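Local coordinates for Cag-Z (Helicobacter pylori, PDB 1S2X), which is of unknown function but is encoded by the cag pathogenicity island, which specifies a type IV secretion system, and probably serves that system, at residues Leu10-Ala15 / Tyr88-Gln93; Lys37-Tyr42 / Arg140-Pro145; Asp74-Tyr79 / Ser131-Ser136; Asp125-Ile130 / Lys166-Ile171. The protein carries 1 engineered substitution. One frame throughout, in Å; residues are numbered along the deposited sequence.

Interaction 1: residues Leu10-Ala15 / Tyr88-Gln93; sequences LGFNEA and YNRCKQ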
loop_
_atom_site.group_PDB
_atom_site.type_symbol
_atom_site.label_atom_id
_atom_site.label_comp_id
_atom_site.label_asym_id
_atom_site.label_seq_id
_atom_site.Cartn_x
_atom_site.Cartn_y
_atom_site.Cartn_z
ATOM N N LEU A 10 5.481 25.081 1.115
ATOM C CA LEU A 10 4.462 24.609 2.031
ATOM C C LEU A 10 3.325 23.919 1.280
ATOM O O LEU A 10 3.198 24.125 0.070
ATOM C CB LEU A 10 3.869 25.778 2.817
ATOM C CG LEU A 10 4.779 26.473 3.821
ATOM C CD1 LEU A 10 3.974 27.427 4.694
ATOM C CD2 LEU A 10 5.520 25.436 4.663
ATOM N N GLY A 11 2.511 23.147 1.995
ATOM C CA GLY A 11 1.353 22.525 1.368
ATOM C C GLY A 11 1.667 21.134 0.841
ATOM O O GLY A 11 0.947 20.649 -0.026
ATOM N N PHE A 12 2.732 20.545 1.362
ATOM C CA PHE A 12 3.198 19.212 0.987
ATOM C C PHE A 12 3.164 19.010 -0.531
ATOM O O PHE A 12 2.406 18.164 -1.001
ATOM C CB PHE A 12 2.351 18.159 1.697
ATOM C CG PHE A 12 2.970 16.770 1.657
ATOM C CD1 PHE A 12 4.325 16.592 1.849
ATOM C CD2 PHE A 12 2.173 15.659 1.423
ATOM C CE1 PHE A 12 4.901 15.333 1.817
ATOM C CE2 PHE A 12 2.742 14.394 1.394
ATOM C CZ PHE A 12 4.099 14.232 1.582
ATOM N N ASN A 13 3.960 19.796 -1.223
ATOM C CA ASN A 13 4.194 19.972 -2.626
ATOM C C ASN A 13 4.432 18.639 -3.343
ATOM O O ASN A 13 4.833 17.672 -2.708
ATOM C CB ASN A 13 5.449 20.818 -2.891
ATOM C CG ASN A 13 5.220 22.311 -2.869
ATOM O OD1 ASN A 13 4.089 22.785 -2.980
ATOM N ND2 ASN A 13 6.305 23.071 -2.720
ATOM N N GLU A 14 4.213 18.639 -4.649
ATOM C CA GLU A 14 4.558 17.477 -5.462
ATOM C C GLU A 14 6.041 17.176 -5.302
ATOM O O GLU A 14 6.475 16.023 -5.308
ATOM C CB GLU A 14 4.181 17.713 -6.917
ATOM C CG GLU A 14 3.704 19.103 -7.266
ATOM C CD GLU A 14 2.271 19.405 -6.885
ATOM O OE1 GLU A 14 1.354 18.725 -7.402
ATOM O OE2 GLU A 14 2.065 20.334 -6.067
ATOM N N ALA A 15 6.863 18.207 -5.144
ATOM C CA ALA A 15 8.300 17.972 -5.018
ATOM C C ALA A 15 8.655 17.350 -3.676
ATOM O O ALA A 15 9.563 16.528 -3.546
ATOM C CB ALA A 15 9.070 19.273 -5.201
ATOM N N TYR A 88 4.188 12.209 7.342
ATOM C CA TYR A 88 3.664 12.817 8.553
ATOM C C TYR A 88 4.643 13.833 9.147
ATOM O O TYR A 88 4.251 14.917 9.549
ATOM C CB TYR A 88 3.390 11.764 9.619
ATOM C CG TYR A 88 2.967 12.319 10.961
ATOM C CD1 TYR A 88 3.778 12.183 12.077
ATOM C CD2 TYR A 88 1.748 12.968 11.107
ATOM C CE1 TYR A 88 3.397 12.686 13.308
ATOM C CE2 TYR A 88 1.362 13.471 12.334
ATOM C CZ TYR A 88 2.183 13.326 13.428
ATOM O OH TYR A 88 1.792 13.833 14.646
ATOM N N ASN A 89 5.897 13.412 9.167
ATOM C CA ASN A 89 7.016 14.172 9.684
ATOM C C ASN A 89 7.251 15.421 8.846
ATOM O O ASN A 89 7.572 16.470 9.406
ATOM C CB ASN A 89 8.257 13.290 9.719
ATOM C CG ASN A 89 8.262 12.314 10.880
ATOM O OD1 ASN A 89 9.090 11.397 10.918
ATOM N ND2 ASN A 89 7.362 12.492 11.838
ATOM N N ARG A 90 7.085 15.319 7.534
ATOM C CA ARG A 90 7.190 16.476 6.641
ATOM C C ARG A 90 6.024 17.435 6.839
ATOM O O ARG A 90 6.176 18.647 7.008
ATOM C CB ARG A 90 7.255 16.004 5.190
ATOM C CG ARG A 90 7.336 17.077 4.124
ATOM C CD ARG A 90 8.296 18.198 4.491
ATOM N NE ARG A 90 8.008 19.420 3.734
ATOM C CZ ARG A 90 8.879 20.405 3.553
ATOM N NH1 ARG A 90 8.526 21.472 2.852
ATOM N NH2 ARG A 90 10.100 20.335 4.064
ATOM N N CYS A 91 4.798 16.913 6.828
ATOM C CA CYS A 91 3.634 17.774 7.009
ATOM C C CYS A 91 3.578 18.425 8.384
ATOM O O CYS A 91 3.082 19.554 8.512
ATOM C CB CYS A 91 2.349 16.971 6.763
ATOM S SG CYS A 91 2.241 16.331 5.064
ATOM N N LYS A 92 4.067 17.746 9.418
ATOM C CA LYS A 92 3.995 18.298 10.765
ATOM C C LYS A 92 4.891 19.535 10.906
ATOM O O LYS A 92 4.459 20.496 11.546
ATOM C CB LYS A 92 4.373 17.265 11.829
ATOM C CG LYS A 92 3.761 17.583 13.188
ATOM C CD LYS A 92 3.454 16.317 13.967
ATOM C CE LYS A 92 3.606 16.490 15.466
ATOM N NZ LYS A 92 4.992 16.906 15.837
ATOM N N GLN A 93 6.066 19.454 10.312
ATOM C CA GLN A 93 7.087 20.474 10.231
ATOM C C GLN A 93 6.560 21.649 9.408
ATOM O O GLN A 93 6.651 22.807 9.812
ATOM C CB GLN A 93 8.372 19.934 9.606
ATOM C CG GLN A 93 9.168 20.953 8.803
ATOM C CD GLN A 93 10.634 20.580 8.666
ATOM O OE1 GLN A 93 11.403 21.233 7.954
ATOM N NE2 GLN A 93 11.040 19.520 9.362
#
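Phe-12 meets Cys-91 and Arg-90 where the turn leading into helix 14-23 lies against helix 74-101 of this all-helical protein, in a sulfur-aromatic contact. Placing CG anti to the backbone N (chi1 -165°) leads the ring to the helix. Phe-12 CB already lies 3.8 Å from Cys-91 SG, and Phe-12 CG is closest, at 3.5 Å from it. The sulfur stands over one ring face, 3.5 Å above the plane and displaced toward the rim. Phe-12 CD2 stays under it, 3.7 Å from Cys-91 SG, whereas CD1 is shared between Cys-91 SG and Arg-90 CG. Farther out, Phe-12 CE1 obliquely approaches Arg-90 CG at 3.8 Å. Small, polarisable cysteine suits this buried place, where Ile-115 and Phe-119 of helix 105-135 also touch it. Arginine offers methylenes to the ring while its charged end pairs with Glu-94, whose other carboxylate oxygen accepts a hydrogen bond from the backbone N-H of Phe-12. The line from the ring centroid to Cys-91 SG, 3.8 Å long, leans 22° from the ring normal.

Interaction 2: residues Lys37-Tyr42 / Arg140-Pro145; sequences KFIQNY and REYLPP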
loop_
_atom_site.group_PDB
_atom_site.type_symbol
_atom_site.label_atom_id
_atom_site.label_comp_id
_atom_site.label_asym_id
_atom_site.label_seq_id
_atom_site.Cartn_x
_atom_site.Cartn_y
_atom_site.Cartn_z
ATOM N N LYS A 37 7.517 -12.278 -12.673
ATOM C CA LYS A 37 8.344 -13.458 -12.882
ATOM C C LYS A 37 7.919 -14.603 -11.988
ATOM O O LYS A 37 7.885 -15.757 -12.417
ATOM C CB LYS A 37 9.811 -13.079 -12.617
ATOM C CG LYS A 37 10.754 -13.614 -13.690
ATOM C CD LYS A 37 12.156 -13.786 -13.122
ATOM C CE LYS A 37 12.248 -15.044 -12.275
ATOM N NZ LYS A 37 13.543 -15.754 -12.479
ATOM N N PHE A 38 7.579 -14.284 -10.729
ATOM C CA PHE A 38 7.125 -15.372 -9.849
ATOM C C PHE A 38 5.855 -15.972 -10.425
ATOM O O PHE A 38 5.692 -17.182 -10.503
ATOM C CB PHE A 38 6.913 -14.879 -8.415
ATOM C CG PHE A 38 6.388 -15.964 -7.474
ATOM C CD1 PHE A 38 5.053 -15.981 -7.099
ATOM C CD2 PHE A 38 7.235 -16.943 -6.989
ATOM C CE1 PHE A 38 4.548 -16.963 -6.257
ATOM C CE2 PHE A 38 6.738 -17.950 -6.171
ATOM C CZ PHE A 38 5.400 -17.974 -5.831
ATOM N N ILE A 39 4.926 -15.101 -10.828
ATOM C CA ILE A 39 3.650 -15.599 -11.345
ATOM C C ILE A 39 3.856 -16.516 -12.535
ATOM O O ILE A 39 3.376 -17.652 -12.624
ATOM C CB ILE A 39 2.771 -14.411 -11.774
ATOM C CG1 ILE A 39 2.198 -13.642 -10.578
ATOM C CG2 ILE A 39 1.700 -14.892 -12.733
ATOM C CD1 ILE A 39 1.686 -14.584 -9.514
ATOM N N GLN A 40 4.632 -16.004 -13.490
ATOM C CA GLN A 40 4.950 -16.804 -14.671
ATOM C C GLN A 40 5.609 -18.124 -14.343
ATOM O O GLN A 40 5.393 -19.128 -15.019
ATOM C CB GLN A 40 5.862 -15.973 -15.607
ATOM C CG GLN A 40 5.031 -14.914 -16.335
ATOM C CD GLN A 40 3.849 -15.502 -17.084
ATOM O OE1 GLN A 40 3.987 -16.422 -17.900
ATOM N NE2 GLN A 40 2.650 -14.977 -16.834
ATOM N N ASN A 41 6.439 -18.204 -13.315
ATOM C CA ASN A 41 7.109 -19.473 -13.066
ATOM C C ASN A 41 6.346 -20.371 -12.118
ATOM O O ASN A 41 6.637 -21.573 -12.061
ATOM C CB ASN A 41 8.521 -19.217 -12.517
ATOM C CG ASN A 41 9.505 -18.820 -13.604
ATOM O OD1 ASN A 41 10.583 -18.287 -13.342
ATOM N ND2 ASN A 41 9.134 -19.073 -14.856
ATOM N N TYR A 42 5.362 -19.885 -11.355
ATOM C CA TYR A 42 4.777 -20.834 -10.388
ATOM C C TYR A 42 3.268 -20.853 -10.410
ATOM O O TYR A 42 2.631 -21.740 -9.856
ATOM C CB TYR A 42 5.268 -20.483 -8.972
ATOM C CG TYR A 42 6.718 -20.844 -8.732
ATOM C CD1 TYR A 42 7.103 -22.167 -8.562
ATOM C CD2 TYR A 42 7.704 -19.867 -8.674
ATOM C CE1 TYR A 42 8.427 -22.524 -8.339
ATOM C CE2 TYR A 42 9.025 -20.204 -8.458
ATOM C CZ TYR A 42 9.379 -21.529 -8.295
ATOM O OH TYR A 42 10.693 -21.858 -8.075
ATOM N N ARG A 140 -5.455 -13.043 -11.558
ATOM C CA ARG A 140 -6.783 -13.252 -12.132
ATOM C C ARG A 140 -6.694 -13.955 -13.475
ATOM O O ARG A 140 -7.601 -14.695 -13.859
ATOM C CB ARG A 140 -7.509 -11.922 -12.315
ATOM C CG ARG A 140 -8.920 -11.876 -11.761
ATOM C CD ARG A 140 -9.747 -13.100 -12.131
ATOM N NE ARG A 140 -11.093 -13.047 -11.563
ATOM C CZ ARG A 140 -12.103 -13.863 -11.828
ATOM N NH1 ARG A 140 -11.982 -14.868 -12.687
ATOM N NH2 ARG A 140 -13.266 -13.678 -11.227
ATOM N N GLU A 141 -5.607 -13.740 -14.217
ATOM C CA GLU A 141 -5.635 -14.318 -15.563
ATOM C C GLU A 141 -5.360 -15.820 -15.592
ATOM O O GLU A 141 -5.497 -16.367 -16.695
ATOM C CB GLU A 141 -4.644 -13.560 -16.448
ATOM C CG GLU A 141 -3.184 -13.833 -16.146
ATOM C CD GLU A 141 -2.562 -12.839 -15.187
ATOM O OE1 GLU A 141 -1.317 -12.730 -15.182
ATOM O OE2 GLU A 141 -3.302 -12.168 -14.428
ATOM N N TYR A 142 -5.018 -16.488 -14.496
ATOM C CA TYR A 142 -4.716 -17.914 -14.421
ATOM C C TYR A 142 -5.713 -18.659 -13.541
ATOM O O TYR A 142 -5.511 -19.825 -13.182
ATOM C CB TYR A 142 -3.267 -18.168 -13.936
ATOM C CG TYR A 142 -2.319 -17.518 -14.931
ATOM C CD1 TYR A 142 -2.315 -17.981 -16.249
ATOM C CD2 TYR A 142 -1.471 -16.476 -14.600
ATOM C CE1 TYR A 142 -1.482 -17.429 -17.205
ATOM C CE2 TYR A 142 -0.636 -15.914 -15.553
ATOM C CZ TYR A 142 -0.643 -16.392 -16.854
ATOM O OH TYR A 142 0.182 -15.848 -17.815
ATOM N N LEU A 143 -6.797 -17.989 -13.198
ATOM C CA LEU A 143 -7.868 -18.574 -12.393
ATOM C C LEU A 143 -8.773 -19.464 -13.242
ATOM O O LEU A 143 -9.294 -18.966 -14.245
ATOM C CB LEU A 143 -8.727 -17.480 -11.766
ATOM C CG LEU A 143 -8.348 -16.918 -10.392
ATOM C CD1 LEU A 143 -6.864 -17.022 -10.125
ATOM C CD2 LEU A 143 -8.810 -15.473 -10.278
ATOM N N PRO A 144 -8.982 -20.716 -12.857
ATOM C CA PRO A 144 -9.874 -21.611 -13.602
ATOM C C PRO A 144 -11.289 -21.043 -13.734
ATOM O O PRO A 144 -11.789 -20.315 -12.871
ATOM C CB PRO A 144 -9.922 -22.885 -12.760
ATOM C CG PRO A 144 -8.813 -22.797 -11.781
ATOM C CD PRO A 144 -8.394 -21.364 -11.675
ATOM N N PRO A 145 -11.977 -21.399 -14.818
ATOM C CA PRO A 145 -13.260 -20.764 -15.133
ATOM C C PRO A 145 -14.344 -21.124 -14.124
ATOM O O PRO A 145 -15.380 -20.478 -14.026
ATOM C CB PRO A 145 -13.607 -21.328 -16.511
ATOM C CG PRO A 145 -12.850 -22.612 -16.606
ATOM C CD PRO A 145 -11.613 -22.446 -15.786
#
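Ile-39 and Gln-40, neighbours on helix 31-43, both touch Tyr-142, which belongs to the loop joining helices 105-135 and 149-158; the contact thus ties a helix of the N-terminal half to a connection late in this all-helical chain. Phe-38, just before them, faces another way and packs on Leu-62 and Met-66 of helix 52-68, so successive residues of one turn serve different neighbours. Ile-39 turns its beta branch to the tyrosine: CG2, held anti to the backbone N, comes 3.8 Å from Tyr-142 CE2 and approaches the ring at a slant. A branched aliphatic residue fits here, because one methyl can meet the ring while CD1 of the other branch packs near the backbone O of Ser-136. Gln-40 is exposed and works by reach. A bend at its second torsion swings the amide across to the phenol, and the two side chains cross at about a right angle with amide and ring planes 59° apart. Its NE2 donates to Tyr-142 OH, 2.8 Å away, in a nearly straight bond of 167°. Tyrosine answers both neighbours, offering carbon to the isoleucine and oxygen to the glutamine. Glu-141, the preceding residue, lays its CG over one face of the ring, toward the rim. The phenol oxygen stays in the plane of the donating amide, only 4° out of it.

Interaction 3: residues Asp74-Tyr79 / Ser131-Ser136; sequences DAYYNY and SDLVAS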
loop_
_atom_site.group_PDB
_atom_site.type_symbol
_atom_site.label_atom_id
_atom_site.label_comp_id
_atom_site.label_asym_id
_atom_site.label_seq_id
_atom_site.Cartn_x
_atom_site.Cartn_y
_atom_site.Cartn_z
ATOM N N ASP A 74 5.340 -8.672 4.134
ATOM C CA ASP A 74 5.775 -7.908 5.303
ATOM C C ASP A 74 6.631 -6.715 4.896
ATOM O O ASP A 74 6.531 -5.617 5.452
ATOM C CB ASP A 74 6.510 -8.846 6.267
ATOM C CG ASP A 74 5.532 -9.865 6.864
ATOM O OD1 ASP A 74 5.956 -10.980 7.230
ATOM O OD2 ASP A 74 4.333 -9.544 6.955
ATOM N N ALA A 75 7.476 -6.911 3.881
ATOM C CA ALA A 75 8.318 -5.792 3.441
ATOM C C ALA A 75 7.471 -4.621 2.969
ATOM O O ALA A 75 7.758 -3.469 3.305
ATOM C CB ALA A 75 9.225 -6.263 2.319
ATOM N N TYR A 76 6.429 -4.900 2.181
ATOM C CA TYR A 76 5.573 -3.821 1.677
ATOM C C TYR A 76 4.870 -3.127 2.848
ATOM O O TYR A 76 4.564 -1.943 2.710
ATOM C CB TYR A 76 4.515 -4.289 0.673
ATOM C CG TYR A 76 5.079 -4.998 -0.533
ATOM C CD1 TYR A 76 4.401 -6.033 -1.163
ATOM C CD2 TYR A 76 6.318 -4.624 -1.049
ATOM C CE1 TYR A 76 4.939 -6.672 -2.265
ATOM C CE2 TYR A 76 6.859 -5.260 -2.147
ATOM C CZ TYR A 76 6.163 -6.283 -2.753
ATOM O OH TYR A 76 6.702 -6.917 -3.851
ATOM N N TYR A 77 4.639 -3.876 3.914
ATOM C CA TYR A 77 4.047 -3.394 5.154
ATOM C C TYR A 77 4.939 -2.289 5.722
ATOM O O TYR A 77 4.455 -1.228 6.116
ATOM C CB TYR A 77 3.847 -4.501 6.201
ATOM C CG TYR A 77 3.207 -3.991 7.479
ATOM C CD1 TYR A 77 1.867 -3.637 7.497
ATOM C CD2 TYR A 77 3.912 -3.839 8.667
ATOM C CE1 TYR A 77 1.247 -3.166 8.637
ATOM C CE2 TYR A 77 3.306 -3.364 9.818
ATOM C CZ TYR A 77 1.969 -3.029 9.804
ATOM O OH TYR A 77 1.328 -2.555 10.930
ATOM N N ASN A 78 6.235 -2.582 5.736
ATOM C CA ASN A 78 7.232 -1.660 6.274
ATOM C C ASN A 78 7.420 -0.465 5.335
ATOM O O ASN A 78 7.546 0.670 5.804
ATOM C CB ASN A 78 8.564 -2.348 6.530
ATOM C CG ASN A 78 8.526 -3.552 7.449
ATOM O OD1 ASN A 78 7.653 -3.758 8.301
ATOM N ND2 ASN A 78 9.530 -4.411 7.284
ATOM N N TYR A 79 7.428 -0.725 4.030
ATOM C CA TYR A 79 7.529 0.363 3.062
ATOM C C TYR A 79 6.437 1.399 3.345
ATOM O O TYR A 79 6.712 2.589 3.497
ATOM C CB TYR A 79 7.434 -0.126 1.611
ATOM C CG TYR A 79 7.186 1.020 0.648
ATOM C CD1 TYR A 79 8.205 1.903 0.302
ATOM C CD2 TYR A 79 5.933 1.228 0.090
ATOM C CE1 TYR A 79 7.974 2.948 -0.573
ATOM C CE2 TYR A 79 5.694 2.273 -0.783
ATOM C CZ TYR A 79 6.722 3.136 -1.113
ATOM O OH TYR A 79 6.480 4.176 -1.990
ATOM N N SER A 131 -1.617 -2.293 -2.194
ATOM C CA SER A 131 -2.689 -3.262 -2.006
ATOM C C SER A 131 -3.027 -4.007 -3.303
ATOM O O SER A 131 -3.169 -5.234 -3.299
ATOM C CB SER A 131 -3.949 -2.585 -1.479
ATOM O OG SER A 131 -4.936 -3.584 -1.275
ATOM N N ASP A 132 -3.147 -3.285 -4.406
ATOM C CA ASP A 132 -3.367 -3.872 -5.724
ATOM C C ASP A 132 -2.238 -4.816 -6.115
ATOM O O ASP A 132 -2.459 -5.906 -6.638
ATOM C CB ASP A 132 -3.500 -2.759 -6.768
ATOM C CG ASP A 132 -4.832 -2.042 -6.742
ATOM O OD1 ASP A 132 -4.946 -0.985 -7.393
ATOM O OD2 ASP A 132 -5.780 -2.512 -6.086
ATOM N N LEU A 133 -0.982 -4.448 -5.869
ATOM C CA LEU A 133 0.106 -5.359 -6.199
ATOM C C LEU A 133 0.033 -6.652 -5.399
ATOM O O LEU A 133 0.256 -7.744 -5.916
ATOM C CB LEU A 133 1.448 -4.662 -5.954
ATOM C CG LEU A 133 2.723 -5.495 -6.103
ATOM C CD1 LEU A 133 3.026 -5.802 -7.560
ATOM C CD2 LEU A 133 3.890 -4.749 -5.449
ATOM N N VAL A 134 -0.276 -6.560 -4.106
ATOM C CA VAL A 134 -0.244 -7.788 -3.312
ATOM C C VAL A 134 -1.383 -8.718 -3.720
ATOM O O VAL A 134 -1.205 -9.934 -3.775
ATOM C CB VAL A 134 -0.302 -7.477 -1.811
ATOM C CG1 VAL A 134 -0.502 -8.749 -0.997
ATOM C CG2 VAL A 134 0.991 -6.785 -1.385
ATOM N N ALA A 135 -2.524 -8.103 -4.013
ATOM C CA ALA A 135 -3.673 -8.837 -4.480
ATOM C C ALA A 135 -3.358 -9.551 -5.801
ATOM O O ALA A 135 -3.893 -10.637 -6.043
ATOM C CB ALA A 135 -4.880 -7.928 -4.659
ATOM N N SER A 136 -2.521 -8.971 -6.656
ATOM C CA SER A 136 -2.206 -9.625 -7.926
ATOM C C SER A 136 -1.362 -10.879 -7.806
ATOM O O SER A 136 -1.126 -11.489 -8.857
ATOM C CB SER A 136 -1.471 -8.623 -8.841
ATOM O OG SER A 136 -0.091 -8.639 -8.495
#
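Tyr-76 points its ring from helix 74-101 to two aliphatic side chains of helix 105-135, and each meets the ring differently. Val-134 comes at the edge: its CG2 lies near the ring plane, 3.5 Å from Tyr-76 CD1, and the two side chains run past each other in opposite directions. Leu-133 instead lies across the tyrosine at about a right angle. Its CD2 is 3.8 Å from Tyr-76 CZ and 3.9 Å from the OH of the same residue, an oblique approach at the phenol end of the side chain. The tyrosine torsion explains this reach: CG stands anti to the carbonyl carbon (chi1 -57°), and from there the ring extends toward the other helix. These two helices belong to a long helical bundle, and the third, 161-183, sends Phe-164 to touch both Tyr-76 and Val-134. A large flat residue is apt for a place where the backbones stand well apart, Tyr-76 CA and Val-134 CA being 8.6 Å from each other, while the compact valine can pack close to the rim of the tyrosine ring. Leu-133 also touches Ala-31 and Asn-32 of helix 31-43, so its longer branched chain serves two helices at once. Helix 105-135 ends directly after this pair, and there Ser-136 folds its hydroxyl back to donate to the carbonyl of Leu-133, with OG 2.8 Å from O and tilted 22° from the carbonyl plane.

Interaction 4: residues Asp125-Ile130 / Lys166-Ile171; sequences DEVARI and KKLNEI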
loop_
_atom_site.group_PDB
_atom_site.type_symbol
_atom_site.label_atom_id
_atom_site.label_comp_id
_atom_site.label_asym_id
_atom_site.label_seq_id
_atom_site.Cartn_x
_atom_site.Cartn_y
_atom_site.Cartn_z
ATOM N N ASP A 125 -3.155 6.775 -1.627
ATOM C CA ASP A 125 -2.939 6.243 -2.969
ATOM C C ASP A 125 -1.775 5.267 -2.956
ATOM O O ASP A 125 -1.743 4.285 -3.696
ATOM C CB ASP A 125 -2.658 7.340 -3.991
ATOM C CG ASP A 125 -3.856 8.222 -4.286
ATOM O OD1 ASP A 125 -4.972 7.926 -3.815
ATOM O OD2 ASP A 125 -3.667 9.240 -4.997
ATOM N N GLU A 126 -0.763 5.512 -2.114
ATOM C CA GLU A 126 0.339 4.543 -2.171
ATOM C C GLU A 126 -0.077 3.226 -1.521
ATOM O O GLU A 126 0.364 2.170 -1.986
ATOM C CB GLU A 126 1.613 5.084 -1.527
ATOM C CG GLU A 126 2.434 5.973 -2.448
ATOM C CD GLU A 126 3.079 5.171 -3.564
ATOM O OE1 GLU A 126 2.727 5.411 -4.733
ATOM O OE2 GLU A 126 3.930 4.303 -3.274
ATOM N N VAL A 127 -0.899 3.253 -0.484
ATOM C CA VAL A 127 -1.430 2.030 0.117
ATOM C C VAL A 127 -2.300 1.257 -0.873
ATOM O O VAL A 127 -2.265 0.026 -0.927
ATOM C CB VAL A 127 -2.274 2.304 1.376
ATOM C CG1 VAL A 127 -2.906 1.016 1.874
ATOM C CG2 VAL A 127 -1.443 2.927 2.485
ATOM N N ALA A 128 -3.103 1.928 -1.691
ATOM C CA ALA A 128 -3.923 1.257 -2.703
ATOM C C ALA A 128 -3.079 0.633 -3.803
ATOM O O ALA A 128 -3.344 -0.419 -4.381
ATOM C CB ALA A 128 -4.905 2.232 -3.331
ATOM N N ARG A 129 -1.984 1.305 -4.137
ATOM C CA ARG A 129 -1.121 0.741 -5.169
ATOM C C ARG A 129 -0.493 -0.553 -4.669
ATOM O O ARG A 129 -0.427 -1.584 -5.338
ATOM C CB ARG A 129 -0.095 1.811 -5.534
ATOM C CG ARG A 129 1.038 1.305 -6.411
ATOM C CD ARG A 129 1.914 2.472 -6.856
ATOM N NE ARG A 129 3.026 2.658 -5.922
ATOM C CZ ARG A 129 4.146 1.946 -5.973
ATOM N NH1 ARG A 129 4.308 1.012 -6.897
ATOM N NH2 ARG A 129 5.109 2.174 -5.094
ATOM N N ILE A 130 0.006 -0.491 -3.431
ATOM C CA ILE A 130 0.641 -1.650 -2.825
ATOM C C ILE A 130 -0.419 -2.727 -2.598
ATOM O O ILE A 130 -0.116 -3.903 -2.798
ATOM C CB ILE A 130 1.351 -1.344 -1.504
ATOM C CG1 ILE A 130 2.842 -1.000 -1.664
ATOM C CG2 ILE A 130 1.212 -2.505 -0.535
ATOM C CD1 ILE A 130 3.119 0.028 -2.737
ATOM N N LYS A 166 -5.517 -7.147 6.329
ATOM C CA LYS A 166 -5.690 -6.741 7.721
ATOM C C LYS A 166 -4.602 -5.748 8.121
ATOM O O LYS A 166 -4.813 -4.661 8.658
ATOM C CB LYS A 166 -5.620 -7.909 8.708
ATOM C CG LYS A 166 -6.725 -8.947 8.648
ATOM C CD LYS A 166 -6.277 -10.260 9.268
ATOM C CE LYS A 166 -7.103 -11.450 8.819
ATOM N NZ LYS A 166 -8.567 -11.181 8.856
ATOM N N LYS A 167 -3.357 -6.157 7.851
ATOM C CA LYS A 167 -2.273 -5.268 8.278
ATOM C C LYS A 167 -2.359 -3.951 7.522
ATOM O O LYS A 167 -2.024 -2.892 8.067
ATOM C CB LYS A 167 -0.934 -5.971 8.112
ATOM C CG LYS A 167 -0.766 -7.176 9.032
ATOM C CD LYS A 167 0.698 -7.436 9.355
ATOM C CE LYS A 167 1.477 -7.922 8.148
ATOM N NZ LYS A 167 2.955 -7.731 8.305
ATOM N N LEU A 168 -2.826 -3.995 6.272
ATOM C CA LEU A 168 -2.948 -2.748 5.521
ATOM C C LEU A 168 -4.059 -1.896 6.129
ATOM O O LEU A 168 -3.959 -0.669 6.140
ATOM C CB LEU A 168 -3.242 -3.004 4.048
ATOM C CG LEU A 168 -2.260 -2.489 3.004
ATOM C CD1 LEU A 168 -0.817 -2.682 3.445
ATOM C CD2 LEU A 168 -2.492 -3.186 1.668
ATOM N N ASN A 169 -5.104 -2.551 6.636
ATOM C CA ASN A 169 -6.203 -1.832 7.264
ATOM C C ASN A 169 -5.746 -1.041 8.487
ATOM O O ASN A 169 -6.221 0.079 8.687
ATOM C CB ASN A 169 -7.335 -2.767 7.691
ATOM C CG ASN A 169 -8.018 -3.437 6.517
ATOM O OD1 ASN A 169 -7.658 -3.206 5.361
ATOM N ND2 ASN A 169 -9.004 -4.278 6.826
ATOM N N GLU A 170 -4.863 -1.591 9.306
ATOM C CA GLU A 170 -4.317 -0.871 10.451
ATOM C C GLU A 170 -3.538 0.374 10.033
ATOM O O GLU A 170 -3.588 1.415 10.693
ATOM C CB GLU A 170 -3.386 -1.767 11.268
ATOM C CG GLU A 170 -4.059 -3.034 11.769
ATOM C CD GLU A 170 -3.054 -3.946 12.462
ATOM O OE1 GLU A 170 -1.883 -3.952 12.031
ATOM O OE2 GLU A 170 -3.455 -4.620 13.435
ATOM N N ILE A 171 -2.809 0.261 8.923
ATOM C CA ILE A 171 -2.081 1.414 8.400
ATOM C C ILE A 171 -3.033 2.502 7.911
ATOM O O ILE A 171 -2.849 3.683 8.206
ATOM C CB ILE A 171 -1.133 1.013 7.263
ATOM C CG1 ILE A 171 0.047 0.135 7.705
ATOM C CG2 ILE A 171 -0.629 2.252 6.536
ATOM C CD1 ILE A 171 1.110 0.022 6.633
#
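Val-127 and Leu-168 make the main apolar contact between helices 105-135 and 161-183, which run almost exactly antiparallel here (176°) with axes 11.1 Å apart at closest approach. The valine presents two methyls. CG1, anti to the backbone N (chi1 175°), presses against the branch point of the leucine, 3.7 Å from Leu-168 CG, as the two side chains pass each other in opposite directions. The other methyl, CG2, turns to Ile-171 one helical turn farther on, meeting it at a slant 4.2 Å from its CG2. Val-127 thus fills the hollow between Leu-168 and Ile-171. In return, Leu-168 reaches between Val-127 and Ile-130, its CD2 standing 4.4 Å from Ile-130 CG2. Leu-80 of helix 74-101 touches Ile-130, Leu-168 and Ile-171, bringing a third helix to this part of the bundle core. Branched aliphatic residues suit such a place because their methyls point in several directions. With no hydrogen bond or salt bridge across these segments, the pairing relies on apolar burial and complementary shape.

Overall arrangement
Interactions 3 and 4 lie near the middle of the chain, their centres 8 Å apart, and both use helix 105-135; together they join it to helices 74-101 and 161-183. Both are buried and apolar across their segments, yet polar ties connect them to each other: the salt bridge of Asp-74 with Lys-167 and a probable hydrogen bond between Tyr-79 and Glu-126. Interaction 1 is also buried but distant from the centre, and adds sulfur-aromatic contact where the N-terminal turn meets helix 74-101. Interaction 2, about 40 Å from it between centres and at the other end of the molecule, across its middle, is partly exposed and alone has a hydrogen bond across its segments.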